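PDB 7BVC: integral membrane indolylacetylinositol arabinosyltransferase EmbB from Mycolicibacterium smegmatis MC2 155, which probably transfers arabinose units to build the arabinan of mycobacterial cell-wall arabinogalactan, and binds the drug ethambutol. Local coordinates for residues B[336-347]-B[385-396]; B[262-270]-B[367-378]. One frame throughout, in Å; residues are numbered along the deposited sequence.

Interaction 1. Residues B[336-347]-B[385-396]; sequences IRLPDLICALIC and NNGLRPEGQIAT
Ile336 begins the contact with its backbone: its O lies 3.4 Å from Leu388 CD2, and Ile336 CG2 and Leu388 CD2 make a looser apolar touch. Arg337 carries the only hydrogen bond across the segments. Its side chain bends at the third torsion (chi3 43°), and NE gives a bond to Asn386 O (3.2 Å, N-H...O 145°), arriving nearly in line with the carbonyl and tilted a little from the guanidinium plane. NH2 is bonded to the backbone O of Tyr277, whose ring makes a cation-pi contact, and NH1 reaches Ser333 O weakly; a long, multivalent side chain suits this meeting of several parts of the fold. Asp340 follows, with CB 4.0 Å from Asn385 O and its carboxylate beside the Gln393 amide, the two side chains crossing at about a right angle. At Gly392 the backbones come close, its CA 6.5 Å from that of Asp340. One turn later the small thiol of Cys343 rests against Gln393, between helix-segment axes that approach to 9.4 Å and diverge by 28°. Near the end, Ile346 CG2 meets Thr396 CG2 at 3.9 Å. The loop before helix 391-411 is thus tied through one backbone carbonyl, that of Asn386, to a buried arginine. Because Arg389, which touches ethambutol and pairs with Asp285, follows in that loop, the same loop both docks on segment 336-347 and supplies a residue of the drug pocket.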
# COMPACT_ATOMS: atom_id res chain seq x y z
N ILE B 336 -11.05 -24.23 23.93
CA ILE B 336 -11.69 -24.02 22.64
C ILE B 336 -10.67 -24.11 21.51
O ILE B 336 -11.02 -23.95 20.33
CB ILE B 336 -12.42 -22.66 22.62
CG1 ILE B 336 -13.53 -22.64 21.57
CG2 ILE B 336 -11.44 -21.52 22.41
CD1 ILE B 336 -14.63 -23.64 21.82
N ARG B 337 -9.41 -24.39 21.85
CA ARG B 337 -8.33 -24.43 20.87
C ARG B 337 -7.70 -25.81 20.73
O ARG B 337 -6.55 -25.92 20.30
CB ARG B 337 -7.27 -23.39 21.24
CG ARG B 337 -7.53 -22.01 20.67
CD ARG B 337 -6.69 -20.95 21.37
NE ARG B 337 -5.31 -21.39 21.59
CZ ARG B 337 -4.76 -21.53 22.79
NH1 ARG B 337 -5.46 -21.26 23.88
NH2 ARG B 337 -3.50 -21.93 22.90
N LEU B 338 -8.43 -26.86 21.08
CA LEU B 338 -7.91 -28.23 21.02
C LEU B 338 -7.74 -28.76 19.60
O LEU B 338 -6.72 -29.40 19.30
CB LEU B 338 -8.81 -29.16 21.83
CG LEU B 338 -8.46 -29.34 23.30
CD1 LEU B 338 -9.36 -30.39 23.94
CD2 LEU B 338 -7.00 -29.73 23.46
N PRO B 339 -8.71 -28.53 18.67
CA PRO B 339 -8.54 -29.04 17.31
C PRO B 339 -7.39 -28.40 16.55
O PRO B 339 -7.16 -28.72 15.38
CB PRO B 339 -9.88 -28.74 16.64
CG PRO B 339 -10.49 -27.67 17.46
CD PRO B 339 -10.07 -27.98 18.86
N ASP B 340 -6.66 -27.49 17.18
CA ASP B 340 -5.44 -26.94 16.61
C ASP B 340 -4.19 -27.57 17.19
O ASP B 340 -3.10 -27.38 16.64
CB ASP B 340 -5.40 -25.42 16.80
CG ASP B 340 -6.24 -24.69 15.78
OD1 ASP B 340 -7.11 -23.89 16.19
OD2 ASP B 340 -6.03 -24.90 14.57
N LEU B 341 -4.31 -28.31 18.29
CA LEU B 341 -3.23 -29.14 18.81
C LEU B 341 -3.33 -30.56 18.29
O LEU B 341 -2.30 -31.18 17.95
CB LEU B 341 -3.26 -29.13 20.34
CG LEU B 341 -2.27 -30.04 21.07
CD1 LEU B 341 -0.87 -29.46 21.01
CD2 LEU B 341 -2.71 -30.24 22.51
N ILE B 342 -4.55 -31.10 18.20
CA ILE B 342 -4.74 -32.43 17.63
C ILE B 342 -4.28 -32.45 16.18
O ILE B 342 -3.62 -33.40 15.73
CB ILE B 342 -6.20 -32.87 17.79
CG1 ILE B 342 -6.61 -32.82 19.26
CG2 ILE B 342 -6.40 -34.26 17.22
CD1 ILE B 342 -8.07 -33.15 19.50
N CYS B 343 -4.62 -31.40 15.43
CA CYS B 343 -4.19 -31.32 14.04
C CYS B 343 -2.67 -31.21 13.92
O CYS B 343 -2.08 -31.80 13.01
CB CYS B 343 -4.86 -30.14 13.34
SG CYS B 343 -6.58 -30.45 12.86
N ALA B 344 -2.02 -30.47 14.83
CA ALA B 344 -0.57 -30.38 14.78
C ALA B 344 0.08 -31.73 15.04
O ALA B 344 1.03 -32.12 14.34
CB ALA B 344 -0.08 -29.35 15.80
N LEU B 345 -0.43 -32.47 16.03
CA LEU B 345 0.11 -33.80 16.29
C LEU B 345 -0.11 -34.73 15.10
O LEU B 345 0.78 -35.52 14.75
CB LEU B 345 -0.54 -34.39 17.55
CG LEU B 345 -0.25 -33.64 18.86
CD1 LEU B 345 -0.91 -34.35 20.03
CD2 LEU B 345 1.24 -33.52 19.08
N ILE B 346 -1.27 -34.63 14.45
CA ILE B 346 -1.55 -35.48 13.30
C ILE B 346 -0.62 -35.15 12.14
O ILE B 346 -0.10 -36.04 11.46
CB ILE B 346 -3.03 -35.37 12.89
CG1 ILE B 346 -3.91 -36.11 13.89
CG2 ILE B 346 -3.24 -35.92 11.49
CD1 ILE B 346 -5.39 -36.02 13.58
N CYS B 347 -0.40 -33.85 11.88
CA CYS B 347 0.51 -33.46 10.81
C CYS B 347 1.93 -33.93 11.09
O CYS B 347 2.62 -34.37 10.17
CB CYS B 347 0.48 -31.95 10.57
SG CYS B 347 -1.14 -31.26 10.23
N ASN B 385 -0.94 -20.85 13.10
CA ASN B 385 -1.99 -21.83 13.35
C ASN B 385 -2.17 -22.14 14.83
O ASN B 385 -2.42 -23.29 15.21
CB ASN B 385 -1.73 -23.11 12.57
CG ASN B 385 -1.42 -22.85 11.11
OD1 ASN B 385 -1.78 -21.81 10.57
ND2 ASN B 385 -0.76 -23.80 10.47
N ASN B 386 -2.06 -21.13 15.69
CA ASN B 386 -2.28 -21.31 17.12
C ASN B 386 -3.55 -20.64 17.62
O ASN B 386 -3.86 -20.75 18.81
CB ASN B 386 -1.07 -20.79 17.91
CG ASN B 386 -1.02 -21.35 19.31
OD1 ASN B 386 -1.60 -22.39 19.60
ND2 ASN B 386 -0.32 -20.66 20.20
N GLY B 387 -4.29 -19.97 16.75
CA GLY B 387 -5.53 -19.31 17.12
C GLY B 387 -6.74 -20.15 16.79
O GLY B 387 -6.77 -21.35 17.04
N LEU B 388 -7.76 -19.50 16.23
CA LEU B 388 -8.96 -20.18 15.79
C LEU B 388 -9.16 -20.13 14.28
O LEU B 388 -10.12 -20.73 13.78
CB LEU B 388 -10.20 -19.59 16.48
CG LEU B 388 -10.39 -19.98 17.95
CD1 LEU B 388 -11.50 -19.18 18.58
CD2 LEU B 388 -10.67 -21.47 18.06
N ARG B 389 -8.30 -19.43 13.55
CA ARG B 389 -8.36 -19.45 12.10
C ARG B 389 -8.17 -20.88 11.60
O ARG B 389 -7.29 -21.60 12.09
CB ARG B 389 -7.29 -18.54 11.50
CG ARG B 389 -7.62 -17.06 11.56
CD ARG B 389 -8.70 -16.71 10.56
NE ARG B 389 -8.24 -16.86 9.18
CZ ARG B 389 -7.94 -15.85 8.37
NH1 ARG B 389 -8.05 -14.60 8.81
NH2 ARG B 389 -7.53 -16.08 7.14
N PRO B 390 -8.96 -21.33 10.62
CA PRO B 390 -8.91 -22.72 10.16
C PRO B 390 -7.86 -22.97 9.08
O PRO B 390 -8.17 -23.47 7.99
CB PRO B 390 -10.33 -22.95 9.64
CG PRO B 390 -10.72 -21.61 9.09
CD PRO B 390 -10.02 -20.57 9.94
N GLU B 391 -6.61 -22.63 9.37
CA GLU B 391 -5.52 -22.92 8.45
C GLU B 391 -4.85 -24.26 8.75
O GLU B 391 -4.47 -24.98 7.81
CB GLU B 391 -4.47 -21.81 8.49
CG GLU B 391 -5.04 -20.41 8.33
CD GLU B 391 -5.62 -20.17 6.95
OE1 GLU B 391 -5.15 -20.82 5.99
OE2 GLU B 391 -6.53 -19.33 6.82
N GLY B 392 -4.70 -24.60 10.03
CA GLY B 392 -4.13 -25.90 10.37
C GLY B 392 -5.01 -27.05 9.92
O GLY B 392 -4.52 -28.09 9.49
N GLN B 393 -6.33 -26.86 10.00
CA GLN B 393 -7.25 -27.90 9.54
C GLN B 393 -7.13 -28.12 8.03
O GLN B 393 -7.13 -29.26 7.56
CB GLN B 393 -8.68 -27.54 9.91
CG GLN B 393 -9.03 -27.78 11.37
CD GLN B 393 -8.46 -26.72 12.29
OE1 GLN B 393 -7.60 -27.00 13.12
NE2 GLN B 393 -8.93 -25.49 12.14
N ILE B 394 -7.00 -27.03 7.27
CA ILE B 394 -6.87 -27.17 5.82
C ILE B 394 -5.52 -27.79 5.46
O ILE B 394 -5.43 -28.61 4.54
CB ILE B 394 -7.07 -25.80 5.13
CG1 ILE B 394 -8.49 -25.30 5.38
CG2 ILE B 394 -6.82 -25.92 3.64
CD1 ILE B 394 -8.73 -23.90 4.87
N ALA B 395 -4.46 -27.42 6.18
CA ALA B 395 -3.17 -28.04 5.95
C ALA B 395 -3.21 -29.54 6.24
O ALA B 395 -2.68 -30.35 5.48
CB ALA B 395 -2.09 -27.36 6.80
N THR B 396 -3.87 -29.93 7.33
CA THR B 396 -3.99 -31.34 7.66
C THR B 396 -4.83 -32.09 6.64
O THR B 396 -4.51 -33.23 6.29
CB THR B 396 -4.58 -31.51 9.06
OG1 THR B 396 -3.74 -30.85 10.01
CG2 THR B 396 -4.67 -32.98 9.43

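Interaction 2. Residues B[262-270]-B[367-378]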
# COMPACT_ATOMS: atom_id res chain seq x y z
N VAL B 262 11.09 -44.36 17.61
CA VAL B 262 11.15 -43.13 18.39
C VAL B 262 12.54 -42.53 18.22
O VAL B 262 13.54 -43.23 18.36
CB VAL B 262 10.85 -43.38 19.88
CG1 VAL B 262 11.01 -42.10 20.67
CG2 VAL B 262 9.45 -43.94 20.05
N THR B 263 12.58 -41.24 17.90
CA THR B 263 13.82 -40.50 17.74
C THR B 263 13.84 -39.32 18.71
O THR B 263 12.94 -39.16 19.54
CB THR B 263 13.98 -40.02 16.29
OG1 THR B 263 12.78 -39.36 15.87
CG2 THR B 263 14.25 -41.20 15.37
N ALA B 264 14.88 -38.50 18.60
CA ALA B 264 15.00 -37.31 19.43
C ALA B 264 14.26 -36.11 18.86
O ALA B 264 14.13 -35.09 19.55
CB ALA B 264 16.47 -36.95 19.64
N VAL B 265 13.78 -36.20 17.62
CA VAL B 265 13.03 -35.10 17.03
C VAL B 265 11.58 -35.14 17.48
O VAL B 265 10.93 -34.10 17.60
CB VAL B 265 13.15 -35.14 15.50
CG1 VAL B 265 12.41 -33.97 14.87
CG2 VAL B 265 14.61 -35.15 15.08
N ASP B 266 11.05 -36.34 17.74
CA ASP B 266 9.66 -36.47 18.16
C ASP B 266 9.42 -35.78 19.50
O ASP B 266 8.46 -35.03 19.65
CB ASP B 266 9.27 -37.94 18.24
CG ASP B 266 9.13 -38.59 16.88
OD1 ASP B 266 8.68 -37.90 15.94
OD2 ASP B 266 9.49 -39.78 16.75
N GLY B 267 10.29 -36.04 20.47
CA GLY B 267 10.17 -35.37 21.76
C GLY B 267 10.26 -33.86 21.63
O GLY B 267 9.47 -33.13 22.22
N VAL B 268 11.23 -33.39 20.84
CA VAL B 268 11.41 -31.95 20.68
C VAL B 268 10.15 -31.31 20.09
O VAL B 268 9.63 -30.33 20.62
CB VAL B 268 12.64 -31.66 19.81
CG1 VAL B 268 12.62 -30.22 19.32
CG2 VAL B 268 13.92 -31.93 20.59
N VAL B 269 9.63 -31.88 19.01
CA VAL B 269 8.47 -31.30 18.35
C VAL B 269 7.25 -31.35 19.27
O VAL B 269 6.54 -30.35 19.44
CB VAL B 269 8.19 -32.00 17.01
CG1 VAL B 269 6.90 -31.48 16.40
CG2 VAL B 269 9.34 -31.77 16.05
N VAL B 270 6.99 -32.51 19.87
CA VAL B 270 5.80 -32.67 20.70
C VAL B 270 5.85 -31.73 21.90
O VAL B 270 4.89 -31.01 22.18
CB VAL B 270 5.65 -34.14 21.14
CG1 VAL B 270 4.66 -34.24 22.29
CG2 VAL B 270 5.20 -34.99 19.97
N ARG B 367 19.50 -37.96 9.51
CA ARG B 367 18.97 -37.30 10.69
C ARG B 367 18.80 -35.80 10.49
O ARG B 367 17.88 -35.20 11.05
CB ARG B 367 19.89 -37.57 11.89
CG ARG B 367 19.31 -37.15 13.23
CD ARG B 367 17.96 -37.82 13.49
NE ARG B 367 18.10 -39.13 14.11
CZ ARG B 367 18.32 -39.33 15.40
NH1 ARG B 367 18.43 -38.30 16.22
NH2 ARG B 367 18.44 -40.56 15.88
N ALA B 368 19.68 -35.19 9.70
CA ALA B 368 19.55 -33.77 9.39
C ALA B 368 18.24 -33.48 8.67
O ALA B 368 17.63 -32.43 8.90
CB ALA B 368 20.73 -33.29 8.56
N ALA B 369 17.79 -34.39 7.81
CA ALA B 369 16.52 -34.19 7.11
C ALA B 369 15.35 -34.21 8.08
O ALA B 369 14.42 -33.40 7.97
CB ALA B 369 16.34 -35.24 6.03
N MET B 370 15.37 -35.13 9.05
CA MET B 370 14.31 -35.18 10.05
C MET B 370 14.31 -33.92 10.91
O MET B 370 13.25 -33.35 11.20
CB MET B 370 14.47 -36.42 10.93
CG MET B 370 13.82 -37.67 10.36
SD MET B 370 12.03 -37.68 10.55
CE MET B 370 11.88 -38.02 12.30
N TRP B 371 15.50 -33.47 11.33
CA TRP B 371 15.58 -32.24 12.11
C TRP B 371 15.06 -31.06 11.32
O TRP B 371 14.33 -30.21 11.85
CB TRP B 371 17.02 -32.00 12.56
CG TRP B 371 17.39 -32.75 13.80
CD1 TRP B 371 18.17 -33.86 13.88
CD2 TRP B 371 17.00 -32.44 15.14
NE1 TRP B 371 18.29 -34.27 15.18
CE2 TRP B 371 17.58 -33.41 15.98
CE3 TRP B 371 16.22 -31.43 15.71
CZ2 TRP B 371 17.40 -33.40 17.36
CZ3 TRP B 371 16.04 -31.43 17.08
CH2 TRP B 371 16.63 -32.41 17.89
N ALA B 372 15.41 -30.98 10.03
CA ALA B 372 14.95 -29.88 9.20
C ALA B 372 13.44 -29.90 9.06
O ALA B 372 12.78 -28.86 9.19
CB ALA B 372 15.62 -29.94 7.83
N ALA B 373 12.87 -31.07 8.78
CA ALA B 373 11.42 -31.18 8.65
C ALA B 373 10.72 -30.74 9.93
O ALA B 373 9.78 -29.93 9.90
CB ALA B 373 11.03 -32.61 8.29
N GLY B 374 11.17 -31.26 11.08
CA GLY B 374 10.54 -30.90 12.34
C GLY B 374 10.64 -29.42 12.64
O GLY B 374 9.65 -28.78 13.02
N LEU B 375 11.83 -28.84 12.47
CA LEU B 375 12.03 -27.44 12.82
C LEU B 375 11.27 -26.52 11.87
O LEU B 375 10.73 -25.49 12.31
CB LEU B 375 13.52 -27.11 12.82
CG LEU B 375 14.31 -27.74 13.97
CD1 LEU B 375 15.79 -27.47 13.81
CD2 LEU B 375 13.81 -27.23 15.31
N VAL B 376 11.20 -26.86 10.59
CA VAL B 376 10.45 -26.01 9.66
C VAL B 376 8.95 -26.13 9.92
O VAL B 376 8.22 -25.14 9.83
CB VAL B 376 10.81 -26.35 8.21
CG1 VAL B 376 9.93 -25.58 7.24
CG2 VAL B 376 12.27 -26.01 7.94
N LEU B 377 8.47 -27.33 10.26
CA LEU B 377 7.07 -27.48 10.64
C LEU B 377 6.75 -26.61 11.85
O LEU B 377 5.73 -25.92 11.88
CB LEU B 377 6.75 -28.94 10.92
CG LEU B 377 5.39 -29.24 11.54
CD1 LEU B 377 4.30 -29.19 10.50
CD2 LEU B 377 5.41 -30.58 12.24
N LEU B 378 7.62 -26.64 12.86
CA LEU B 378 7.42 -25.81 14.05
C LEU B 378 7.42 -24.33 13.69
O LEU B 378 6.54 -23.57 14.12
CB LEU B 378 8.49 -26.11 15.09
CG LEU B 378 8.19 -27.22 16.09
CD1 LEU B 378 9.25 -27.24 17.18
CD2 LEU B 378 6.81 -27.04 16.69
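Asp266 OD2 takes a weak bond from Thr263 OG1 (3.4 Å) and a salt bridge from Arg353 of helix 342-355, so the start of helix 264-279 has a polar side. The same Thr263 faces helix 367-381: its OG1 lies 3.9 Å from Met370 CE, while its methyl CG2 sits over one face of the Arg367 guanidinium. Arg367 reaches there because its chain folds at the second and third torsions (chi2 56°, chi3 87°), leaving its charged end at the exposed edge of the contact. Farther along, contact becomes chiefly apolar. Val265 CG2 stands over the indole of Trp371, 3.6 Å from the centroid of the five-membered ring and 12° off its normal, a CH-pi contact that uses the broad ring as a platform. Its other methyl, CG1, approaches Met370 O at 3.8 Å. Val268 CG2 reaches Trp371 CH2 at 3.9 Å, near the outer end of the indole. Gly374 offers its backbone alone, so Val265 and Val269 pack against its CA where a side chain would collide, Val269 CG2 at 4.0 Å; Leu378 continues the row, its CD1 4.3 Å from Val269 CA. Beta-branched valines give one helix a compact, rigid surface, and tryptophan and glycine supply the plate and the bare backbone that receive it. With no hydrogen bond crossing between them, these nearly parallel segments are joined by dispersion and shape, consistent with two predicted transmembrane helices in a helical bundle.

Overall arrangement
Both interactions belong to the GT-C membrane domain, their centres about 18 Å apart, and their segments alternate along the chain. Interaction 1 is largely buried and lies nearer the middle of the protein, at loops leading to the ethambutol pocket; it mixes charged, amide and carbonyl groups with a few small apolar residues. Interaction 2 is farther out and only partly buried, and it is chiefly hydrocarbon on indole and glycine. The two are joined by shared helices: Trp348 of helix 342-355 packs on Val265, Val269 and Met370, Trp381 of helix 367-381 touches Ala344 and Cys347, and helix 264-279 ends near Tyr277, the partner of Arg337.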